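Local coordinates for protein excinuclease ABC, subunit A. (Deinococcus radiodurans, PDB 2VF7) that binds DNA and hydrolyses ATP as a zinc-containing UvrA-family member of the ABC superfamily, probably recognising damaged DNA for excision repair, at residues 312-320 with 364-374; 116-127 with 349-360. The protein carries 1 engineered substitution. All blocks are in the same frame, centred on the assembly; numbering follows the deposited sequence.

Contact 1. Residues 312-320 with 364-374; sequences LSRLPLARV and LHLGLGYLGLD. With ADP (adenosine-5'-diphosphate), chain D.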
loop_
_atom_site.group_PDB
_atom_site.type_symbol
_atom_site.label_atom_id
_atom_site.label_comp_id
_atom_site.label_asym_id
_atom_site.label_seq_id
_atom_site.Cartn_x
_atom_site.Cartn_y
_atom_site.Cartn_z
ATOM N N LEU A 312 29.003 11.108 17.074
ATOM C CA LEU A 312 28.038 10.648 18.094
ATOM C C LEU A 312 27.388 9.327 17.668
ATOM O O LEU A 312 27.152 8.439 18.493
ATOM C CB LEU A 312 26.924 11.676 18.320
ATOM C CG LEU A 312 26.767 12.507 19.606
ATOM C CD1 LEU A 312 25.408 13.185 19.585
ATOM C CD2 LEU A 312 26.925 11.708 20.913
ATOM N N SER A 313 27.104 9.215 16.372
ATOM C CA SER A 313 26.406 8.057 15.820
ATOM C C SER A 313 27.232 6.766 15.817
ATOM O O SER A 313 26.672 5.667 15.807
ATOM C CB SER A 313 25.870 8.370 14.424
ATOM O OG SER A 313 24.862 9.363 14.495
ATOM N N ARG A 314 28.553 6.896 15.849
ATOM C CA ARG A 314 29.418 5.723 15.966
ATOM C C ARG A 314 29.368 5.089 17.359
ATOM O O ARG A 314 29.586 3.884 17.508
ATOM C CB ARG A 314 30.854 6.062 15.573
ATOM C CG ARG A 314 31.089 5.980 14.078
ATOM C CD ARG A 314 32.042 7.050 13.606
ATOM N NE ARG A 314 32.251 6.938 12.165
ATOM C CZ ARG A 314 33.413 6.630 11.592
ATOM N NH1 ARG A 314 34.497 6.417 12.339
ATOM N NH2 ARG A 314 33.495 6.542 10.267
ATOM N N LEU A 315 29.044 5.901 18.361
ATOM C CA LEU A 315 29.100 5.486 19.759
ATOM C C LEU A 315 27.974 4.541 20.168
ATOM O O LEU A 315 26.890 4.578 19.584
ATOM C CB LEU A 315 29.081 6.721 20.665
ATOM C CG LEU A 315 30.116 7.821 20.444
ATOM C CD1 LEU A 315 30.011 8.824 21.579
ATOM C CD2 LEU A 315 31.525 7.242 20.346
ATOM N N PRO A 316 28.223 3.677 21.170
ATOM C CA PRO A 316 27.148 2.833 21.666
ATOM C C PRO A 316 26.024 3.648 22.294
ATOM O O PRO A 316 26.263 4.745 22.808
ATOM C CB PRO A 316 27.831 1.982 22.744
ATOM C CG PRO A 316 29.262 2.048 22.441
ATOM C CD PRO A 316 29.489 3.403 21.868
ATOM N N LEU A 317 24.814 3.095 22.263
ATOM C CA LEU A 317 23.638 3.725 22.874
ATOM C C LEU A 317 23.836 4.096 24.357
ATOM O O LEU A 317 23.286 5.091 24.836
ATOM C CB LEU A 317 22.406 2.831 22.691
ATOM C CG LEU A 317 22.120 2.348 21.266
ATOM C CD1 LEU A 317 21.141 1.193 21.286
ATOM C CD2 LEU A 317 21.606 3.477 20.369
ATOM N N ALA A 318 24.626 3.291 25.066
ATOM C CA ALA A 318 24.949 3.522 26.473
ATOM C C ALA A 318 25.808 4.768 26.676
ATOM O O ALA A 318 25.644 5.490 27.669
ATOM C CB ALA A 318 25.648 2.307 27.060
ATOM N N ARG A 319 26.724 5.007 25.738
ATOM C CA ARG A 319 27.608 6.164 25.778
ATOM C C ARG A 319 26.870 7.449 25.425
ATOM O O ARG A 319 27.102 8.488 26.046
ATOM C CB ARG A 319 28.818 5.968 24.854
ATOM C CG ARG A 319 29.791 4.865 25.298
ATOM C CD ARG A 319 30.531 5.221 26.579
ATOM N NE ARG A 319 31.679 6.094 26.341
ATOM C CZ ARG A 319 32.353 6.731 27.297
ATOM N NH1 ARG A 319 31.998 6.615 28.576
ATOM N NH2 ARG A 319 33.388 7.496 26.975
ATOM N N VAL A 320 25.986 7.368 24.431
ATOM C CA VAL A 320 25.128 8.494 24.053
ATOM C C VAL A 320 24.218 8.884 25.226
ATOM O O VAL A 320 24.010 10.066 25.488
ATOM C CB VAL A 320 24.280 8.188 22.789
ATOM C CG1 VAL A 320 23.317 9.318 22.492
ATOM C CG2 VAL A 320 25.174 7.948 21.576
ATOM N N LEU A 364 18.342 0.409 26.834
ATOM C CA LEU A 364 19.440 0.086 27.730
ATOM C C LEU A 364 19.038 -1.002 28.717
ATOM O O LEU A 364 19.830 -1.903 29.026
ATOM C CB LEU A 364 19.872 1.348 28.480
ATOM C CG LEU A 364 20.866 2.335 27.842
ATOM C CD1 LEU A 364 22.208 2.304 28.579
ATOM C CD2 LEU A 364 21.051 2.137 26.337
ATOM N N HIS A 365 17.799 -0.910 29.201
ATOM C CA HIS A 365 17.244 -1.874 30.150
ATOM C C HIS A 365 17.000 -3.238 29.489
ATOM O O HIS A 365 16.981 -4.266 30.170
ATOM C CB HIS A 365 15.970 -1.315 30.797
ATOM C CG HIS A 365 16.230 -0.318 31.892
ATOM N ND1 HIS A 365 17.470 0.248 32.117
ATOM C CD2 HIS A 365 15.400 0.230 32.814
ATOM C CE1 HIS A 365 17.398 1.080 33.141
ATOM N NE2 HIS A 365 16.152 1.087 33.583
ATOM N N LEU A 366 16.849 -3.237 28.165
ATOM C CA LEU A 366 16.754 -4.480 27.376
ATOM C C LEU A 366 18.104 -5.037 26.968
ATOM O O LEU A 366 18.179 -5.938 26.128
ATOM C CB LEU A 366 15.853 -4.309 26.133
ATOM C CG LEU A 366 14.440 -4.864 26.282
ATOM C CD1 LEU A 366 13.492 -4.223 25.292
ATOM C CD2 LEU A 366 14.439 -6.367 26.135
ATOM N N GLY A 367 19.160 -4.479 27.557
ATOM C CA GLY A 367 20.533 -4.951 27.379
ATOM C C GLY A 367 21.097 -4.686 26.000
ATOM O O GLY A 367 21.976 -5.423 25.525
ATOM N N LEU A 368 20.594 -3.630 25.364
ATOM C CA LEU A 368 20.886 -3.333 23.958
ATOM C C LEU A 368 21.790 -2.121 23.823
ATOM O O LEU A 368 21.888 -1.547 22.728
ATOM C CB LEU A 368 19.586 -3.080 23.184
ATOM C CG LEU A 368 18.628 -4.230 22.874
ATOM C CD1 LEU A 368 17.259 -3.673 22.525
ATOM C CD2 LEU A 368 19.165 -5.100 21.741
ATOM N N GLY A 369 22.445 -1.745 24.928
ATOM C CA GLY A 369 23.246 -0.527 25.007
ATOM C C GLY A 369 24.657 -0.657 24.466
ATOM O O GLY A 369 25.473 0.261 24.619
ATOM N N TYR A 370 24.947 -1.790 23.829
ATOM C CA TYR A 370 26.271 -2.059 23.234
ATOM C C TYR A 370 26.277 -1.820 21.717
ATOM O O TYR A 370 27.335 -1.822 21.080
ATOM C CB TYR A 370 26.727 -3.492 23.555
ATOM C CG TYR A 370 25.799 -4.553 23.000
ATOM C CD1 TYR A 370 24.727 -5.052 23.760
ATOM C CD2 TYR A 370 25.975 -5.045 21.708
ATOM C CE1 TYR A 370 23.861 -6.016 23.229
ATOM C CE2 TYR A 370 25.127 -6.001 21.182
ATOM C CZ TYR A 370 24.076 -6.481 21.942
ATOM O OH TYR A 370 23.254 -7.434 21.395
ATOM N N LEU A 371 25.089 -1.630 21.153
ATOM C CA LEU A 371 24.914 -1.338 19.736
ATOM C C LEU A 371 25.139 0.140 19.434
ATOM O O LEU A 371 24.836 1.000 20.251
ATOM C CB LEU A 371 23.503 -1.752 19.278
ATOM C CG LEU A 371 23.138 -3.248 19.293
ATOM C CD1 LEU A 371 21.665 -3.493 18.955
ATOM C CD2 LEU A 371 24.036 -4.058 18.365
ATOM N N GLY A 372 25.664 0.427 18.251
ATOM C CA GLY A 372 25.847 1.812 17.793
ATOM C C GLY A 372 24.720 2.191 16.852
ATOM O O GLY A 372 24.224 1.350 16.107
ATOM N N LEU A 373 24.308 3.452 16.859
ATOM C CA LEU A 373 23.160 3.830 16.029
ATOM C C LEU A 373 23.408 3.888 14.507
ATOM O O LEU A 373 22.464 4.039 13.732
ATOM C CB LEU A 373 22.386 5.050 16.587
ATOM C CG LEU A 373 22.922 6.360 17.168
ATOM C CD1 LEU A 373 21.730 7.210 17.527
ATOM C CD2 LEU A 373 23.784 6.170 18.399
ATOM N N ASP A 374 24.662 3.709 14.088
ATOM C CA ASP A 374 24.997 3.573 12.658
ATOM C C ASP A 374 25.011 2.108 12.183
ATOM O O ASP A 374 25.174 1.826 10.993
ATOM C CB ASP A 374 26.318 4.292 12.323
ATOM C CG ASP A 374 27.533 3.728 13.084
ATOM O OD1 ASP A 374 27.378 2.827 13.942
ATOM O OD2 ASP A 374 28.667 4.197 12.814
HETATM P PB ADP D . 27.617 -11.492 21.034
HETATM O O1B ADP D . 26.189 -11.023 21.137
HETATM O O2B ADP D . 27.944 -12.368 19.857
HETATM O O3B ADP D . 28.105 -12.026 22.353
HETATM P PA ADP D . 29.160 -9.702 19.348
HETATM O O1A ADP D . 28.145 -9.015 18.493
HETATM O O2A ADP D . 29.982 -10.825 18.803
HETATM O O3A ADP D . 28.499 -10.158 20.753
HETATM O "O5'" ADP D . 30.210 -8.533 19.728
HETATM C "C5'" ADP D . 29.919 -7.563 20.726
HETATM C "C4'" ADP D . 30.435 -6.175 20.382
HETATM O "O4'" ADP D . 30.896 -6.104 19.035
HETATM C "C3'" ADP D . 29.272 -5.206 20.484
HETATM O "O3'" ADP D . 29.724 -3.974 21.041
HETATM C "C2'" ADP D . 28.819 -5.014 19.049
HETATM O "O2'" ADP D . 28.134 -3.775 18.819
HETATM C "C1'" ADP D . 30.120 -5.152 18.282
HETATM N N9 ADP D . 29.861 -5.626 16.900
HETATM C C8 ADP D . 29.607 -6.904 16.534
HETATM N N7 ADP D . 29.421 -7.015 15.198
HETATM C C5 ADP D . 29.550 -5.767 14.691
HETATM C C6 ADP D . 29.470 -5.154 13.340
HETATM N N6 ADP D . 29.206 -5.926 12.257
HETATM N N1 ADP D . 29.671 -3.818 13.231
HETATM C C2 ADP D . 29.926 -3.039 14.308
HETATM N N3 ADP D . 30.013 -3.530 15.565
HETATM C C4 ADP D . 29.839 -4.858 15.815
#
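The carbonyl oxygen of L371 takes the amide of L317, N to O 2.9 Å, with the donor nearly along the C=O axis. Because that amide belongs to the first turn of helix 317-328, right after P316 at the N-cap position, the loop supplies a carbonyl where the helix has none of its own. The next amide is used the same way: A318 N reaches G369 O at 3.2 Å, tilted 20° from the carbonyl plane. L317 then lays its side chain over the loop. Its CG stands anti to the carbonyl carbon (chi1 -51°), which brings CD1 to 3.2 Å from L368 O and CD2 to 4.0 Å from L373 CD2. L364 covers the helix start from another direction, CD1 resting 3.8 Å from A318 CB. Were L317 cut back to an alanine, the methyls lying against L368 O and L373 CD2 would go, which is likely to leave a gap there. On the ADP side of the same turn, Y370 O accepts bonds from both ribose hydroxyls, O2' at 3.1 Å and O3', while the Y370 hydroxyl pairs with E384. Two amides at a helix start thus hold the type I turn L368 to L371, whose Y370 carbonyl binds the nucleotide sugar.

Contact 2. Residues 116-127 with 349-360; sequences LSNLLRMLYSRA and LQRMAADLVKRL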
loop_
_atom_site.group_PDB
_atom_site.type_symbol
_atom_site.label_atom_id
_atom_site.label_comp_id
_atom_site.label_asym_id
_atom_site.label_seq_id
_atom_site.Cartn_x
_atom_site.Cartn_y
_atom_site.Cartn_z
ATOM N N LEU A 116 15.429 7.175 16.945
ATOM C CA LEU A 116 16.360 8.090 17.642
ATOM C C LEU A 116 17.084 9.108 16.755
ATOM O O LEU A 116 17.267 10.262 17.152
ATOM C CB LEU A 116 17.385 7.306 18.475
ATOM C CG LEU A 116 16.903 6.378 19.600
ATOM C CD1 LEU A 116 18.074 5.696 20.275
ATOM C CD2 LEU A 116 16.059 7.102 20.642
ATOM N N SER A 117 17.500 8.680 15.568
ATOM C CA SER A 117 18.304 9.521 14.680
ATOM C C SER A 117 17.587 10.792 14.292
ATOM O O SER A 117 18.223 11.839 14.185
ATOM C CB SER A 117 18.735 8.762 13.421
ATOM O OG SER A 117 19.581 7.674 13.758
ATOM N N ASN A 118 16.273 10.705 14.078
ATOM C CA ASN A 118 15.489 11.893 13.751
ATOM C C ASN A 118 15.523 12.902 14.891
ATOM O O ASN A 118 15.724 14.100 14.662
ATOM C CB ASN A 118 14.038 11.549 13.408
ATOM C CG ASN A 118 13.187 12.797 13.105
ATOM O OD1 ASN A 118 13.681 13.798 12.579
ATOM N ND2 ASN A 118 11.898 12.725 13.431
ATOM N N LEU A 119 15.351 12.407 16.115
ATOM C CA LEU A 119 15.226 13.273 17.274
ATOM C C LEU A 119 16.514 14.043 17.546
ATOM O O LEU A 119 16.477 15.195 18.024
ATOM C CB LEU A 119 14.773 12.479 18.500
ATOM C CG LEU A 119 13.480 11.647 18.432
ATOM C CD1 LEU A 119 13.225 10.983 19.774
ATOM C CD2 LEU A 119 12.247 12.450 17.979
ATOM N N LEU A 120 17.650 13.424 17.222
ATOM C CA LEU A 120 18.934 14.099 17.378
ATOM C C LEU A 120 19.326 14.972 16.179
ATOM O O LEU A 120 20.318 15.686 16.238
ATOM C CB LEU A 120 20.050 13.131 17.820
ATOM C CG LEU A 120 20.743 12.091 16.933
ATOM C CD1 LEU A 120 21.834 12.714 16.057
ATOM C CD2 LEU A 120 21.346 11.000 17.805
ATOM N N ARG A 121 18.541 14.933 15.103
ATOM C CA ARG A 121 18.681 15.937 14.035
ATOM C C ARG A 121 18.041 17.245 14.487
ATOM O O ARG A 121 18.538 18.340 14.180
ATOM C CB ARG A 121 18.034 15.487 12.722
ATOM C CG ARG A 121 18.738 14.342 12.022
ATOM C CD ARG A 121 18.030 13.981 10.723
ATOM N NE ARG A 121 18.338 12.614 10.326
ATOM C CZ ARG A 121 17.432 11.671 10.092
ATOM N NH1 ARG A 121 16.134 11.944 10.176
ATOM N NH2 ARG A 121 17.834 10.455 9.750
ATOM N N MET A 122 16.934 17.109 15.217
ATOM C CA MET A 122 16.237 18.238 15.821
ATOM C C MET A 122 16.999 18.798 17.017
ATOM O O MET A 122 16.824 19.964 17.368
ATOM C CB MET A 122 14.841 17.820 16.269
ATOM C CG MET A 122 13.922 17.357 15.169
ATOM S SD MET A 122 12.455 16.681 15.945
ATOM C CE MET A 122 11.725 15.731 14.608
ATOM N N LEU A 123 17.824 17.964 17.650
ATOM C CA LEU A 123 18.676 18.406 18.765
ATOM C C LEU A 123 19.872 19.221 18.279
ATOM O O LEU A 123 20.309 20.150 18.952
ATOM C CB LEU A 123 19.146 17.211 19.603
ATOM C CG LEU A 123 20.093 17.446 20.787
ATOM C CD1 LEU A 123 19.746 16.530 21.946
ATOM C CD2 LEU A 123 21.549 17.265 20.380
ATOM N N TYR A 124 20.409 18.846 17.124
ATOM C CA TYR A 124 21.508 19.572 16.499
ATOM C C TYR A 124 20.995 20.836 15.815
ATOM O O TYR A 124 21.712 21.838 15.724
ATOM C CB TYR A 124 22.243 18.672 15.502
ATOM C CG TYR A 124 23.363 17.849 16.110
ATOM C CD1 TYR A 124 23.091 16.694 16.863
ATOM C CD2 TYR A 124 24.696 18.222 15.934
ATOM C CE1 TYR A 124 24.126 15.935 17.426
ATOM C CE2 TYR A 124 25.735 17.471 16.490
ATOM C CZ TYR A 124 25.443 16.333 17.231
ATOM O OH TYR A 124 26.474 15.605 17.768
ATOM N N SER A 125 19.745 20.777 15.355
ATOM C CA SER A 125 19.082 21.898 14.686
ATOM C C SER A 125 18.681 23.030 15.638
ATOM O O SER A 125 18.609 24.190 15.222
ATOM C CB SER A 125 17.848 21.403 13.924
ATOM O OG SER A 125 17.291 22.441 13.135
ATOM N N ARG A 126 18.430 22.694 16.904
ATOM C CA ARG A 126 17.897 23.655 17.874
ATOM C C ARG A 126 18.809 23.964 19.067
ATOM O O ARG A 126 18.755 25.077 19.602
ATOM C CB ARG A 126 16.525 23.204 18.388
ATOM C CG ARG A 126 15.441 23.114 17.327
ATOM C CD ARG A 126 14.197 22.414 17.877
ATOM N NE ARG A 126 13.401 21.764 16.829
ATOM C CZ ARG A 126 12.231 21.156 17.031
ATOM N NH1 ARG A 126 11.693 21.105 18.243
ATOM N NH2 ARG A 126 11.590 20.599 16.012
ATOM N N ALA A 127 19.635 23.002 19.482
ATOM C CA ALA A 127 20.397 23.136 20.733
ATOM C C ALA A 127 21.904 22.837 20.637
ATOM O O ALA A 127 22.587 22.729 21.661
ATOM C CB ALA A 127 19.750 22.286 21.823
ATOM N N LEU A 349 16.424 22.606 24.802
ATOM C CA LEU A 349 17.483 21.623 25.067
ATOM C C LEU A 349 17.153 20.741 26.272
ATOM O O LEU A 349 17.512 19.558 26.305
ATOM C CB LEU A 349 18.831 22.330 25.264
ATOM C CG LEU A 349 20.042 21.528 25.770
ATOM C CD1 LEU A 349 21.313 21.888 25.001
ATOM C CD2 LEU A 349 20.236 21.706 27.286
ATOM N N GLN A 350 16.473 21.326 27.260
ATOM C CA GLN A 350 16.101 20.589 28.463
ATOM C C GLN A 350 15.070 19.513 28.134
ATOM O O GLN A 350 15.228 18.352 28.554
ATOM C CB GLN A 350 15.567 21.530 29.552
ATOM C CG GLN A 350 15.581 20.939 30.988
ATOM C CD GLN A 350 14.450 19.908 31.262
ATOM O OE1 GLN A 350 13.311 20.070 30.727
ATOM N NE2 GLN A 350 14.787 18.859 32.024
ATOM N N ARG A 351 14.030 19.900 27.370
ATOM C CA ARG A 351 12.892 19.012 27.119
ATOM C C ARG A 351 13.237 17.876 26.150
ATOM O O ARG A 351 12.553 16.854 26.118
ATOM C CB ARG A 351 11.654 19.792 26.639
ATOM C CG ARG A 351 11.688 20.263 25.188
ATOM C CD ARG A 351 10.282 20.285 24.596
ATOM N NE ARG A 351 10.297 20.111 23.144
ATOM C CZ ARG A 351 10.403 18.935 22.514
ATOM N NH1 ARG A 351 10.509 17.796 23.205
ATOM N NH2 ARG A 351 10.405 18.892 21.180
ATOM N N MET A 352 14.308 18.065 25.383
ATOM C CA MET A 352 14.730 17.101 24.368
ATOM C C MET A 352 15.712 16.073 24.920
ATOM O O MET A 352 15.531 14.873 24.722
ATOM C CB MET A 352 15.338 17.817 23.162
ATOM C CG MET A 352 14.398 18.806 22.495
ATOM S SD MET A 352 15.136 19.668 21.094
ATOM C CE MET A 352 14.312 18.818 19.757
ATOM N N ALA A 353 16.746 16.547 25.612
ATOM C CA ALA A 353 17.726 15.664 26.240
ATOM C C ALA A 353 17.082 14.676 27.221
ATOM O O ALA A 353 17.564 13.556 27.381
ATOM C CB ALA A 353 18.805 16.476 26.931
ATOM N N ALA A 354 15.997 15.102 27.869
ATOM C CA ALA A 354 15.222 14.239 28.762
ATOM C C ALA A 354 14.338 13.274 27.974
ATOM O O ALA A 354 14.172 12.116 28.354
ATOM C CB ALA A 354 14.385 15.080 29.721
ATOM N N ASP A 355 13.779 13.771 26.875
ATOM C CA ASP A 355 12.934 12.993 25.968
ATOM C C ASP A 355 13.722 11.891 25.246
ATOM O O ASP A 355 13.213 10.788 25.035
ATOM C CB ASP A 355 12.279 13.946 24.961
ATOM C CG ASP A 355 11.616 13.233 23.813
ATOM O OD1 ASP A 355 10.638 12.494 24.053
ATOM O OD2 ASP A 355 12.072 13.431 22.662
ATOM N N LEU A 356 14.960 12.204 24.874
ATOM C CA LEU A 356 15.859 11.240 24.258
ATOM C C LEU A 356 16.376 10.199 25.245
ATOM O O LEU A 356 16.506 9.030 24.909
ATOM C CB LEU A 356 17.042 11.954 23.598
ATOM C CG LEU A 356 17.011 12.112 22.078
ATOM C CD1 LEU A 356 18.024 13.151 21.637
ATOM C CD2 LEU A 356 17.260 10.780 21.392
ATOM N N VAL A 357 16.671 10.627 26.460
ATOM C CA VAL A 357 17.249 9.737 27.458
ATOM C C VAL A 357 16.186 8.819 28.086
ATOM O O VAL A 357 16.512 7.754 28.614
ATOM C CB VAL A 357 18.047 10.543 28.527
ATOM C CG1 VAL A 357 17.137 11.036 29.623
ATOM C CG2 VAL A 357 19.179 9.710 29.109
ATOM N N LYS A 358 14.921 9.232 28.018
ATOM C CA LYS A 358 13.810 8.409 28.493
ATOM C C LYS A 358 13.629 7.225 27.549
ATOM O O LYS A 358 13.518 6.078 27.990
ATOM C CB LYS A 358 12.521 9.231 28.574
ATOM C CG LYS A 358 11.303 8.488 29.150
ATOM C CD LYS A 358 9.990 8.971 28.509
ATOM C CE LYS A 358 9.906 8.580 27.016
ATOM N NZ LYS A 358 8.768 9.232 26.297
ATOM N N ARG A 359 13.605 7.520 26.253
ATOM C CA ARG A 359 13.619 6.495 25.208
ATOM C C ARG A 359 14.819 5.568 25.339
ATOM O O ARG A 359 14.666 4.354 25.287
ATOM C CB ARG A 359 13.607 7.132 23.821
ATOM C CG ARG A 359 12.231 7.479 23.335
ATOM C CD ARG A 359 12.253 8.652 22.381
ATOM N NE ARG A 359 11.151 9.562 22.684
ATOM C CZ ARG A 359 9.979 9.585 22.052
ATOM N NH1 ARG A 359 9.735 8.757 21.042
ATOM N NH2 ARG A 359 9.047 10.456 22.431
ATOM N N LEU A 360 16.005 6.143 25.525
ATOM C CA LEU A 360 17.241 5.368 25.617
ATOM C C LEU A 360 17.260 4.371 26.775
ATOM O O LEU A 360 17.850 3.304 26.651
ATOM C CB LEU A 360 18.464 6.295 25.681
ATOM C CG LEU A 360 19.012 6.804 24.348
ATOM C CD1 LEU A 360 19.672 8.158 24.498
ATOM C CD2 LEU A 360 19.982 5.796 23.764
#
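Helix 116-127 and the 349-360 part of helix 345-365 run antiparallel, the axes of these segments 10.5 Å apart at closest approach and 160° between their directions. L356 is the knob at the centre, set among L116, L119, L120 and L123. Its two methyls divide the work: CD1 meets L123 CD1 at 3.8 Å, and CD2 touches both L116 CD2 and L119 CB. Toward one end, L116 sends its other methyl, CD1, to L360 CD2. Close by, L119 CD1 comes over a face of the R359 guanidinium and sits 3.6 Å from R359 CD, the two side chains crossing at about a right angle. That guanidinium is held by its own helix: NE and NH2 both grip D355 OD1 side-on, NH2 at 3.1 Å on the syn lone pair and NE from above the carboxylate plane.

Toward the other end, M352 bends at chi3 (105°), turning CE against M122 CB at 3.7 Å and over one face of the R126 guanidinium. R126 NH1 also comes within 3.9 Å of R351 NH2, two like charges on exposed side chains, the guanidinium planes 67° apart. A127 CB closes the row against L349 CB at 3.6 Å. On a flank of the pair, Y327 of helix 317-328 packs on L349 and A353. The L360 side chain lies about 14 Å from a bound ADP. This is an antiparallel helix pair with a single knob-into-hole, L356, in its leucine-rich interface, joined by helix 317-328 into a small helical cluster.

Contacts 1 and 2 lie about 15 Å apart, centre to centre, on the same side of the chain's centre. Both draw on helix 345-365: contact 2 uses its middle, and contact 1 its C-terminal end with the loop that follows. Along the chain the order is 116-127, 312-320, 349-360, 364-374, and the segments of the two contacts alternate. They also touch directly, L373 CD1 lying 3.8 Å from L120 CD2 and L317 CD2 4.2 Å from L116 CD1. Helix 116-127, helix 317-328 and helix 345-365 therefore share one apolar core, at the nucleotide-facing end of which the loop 366-374 carries Y370 to the second ADP site. Packing thus extends from the helices to the loop that lines the pocket.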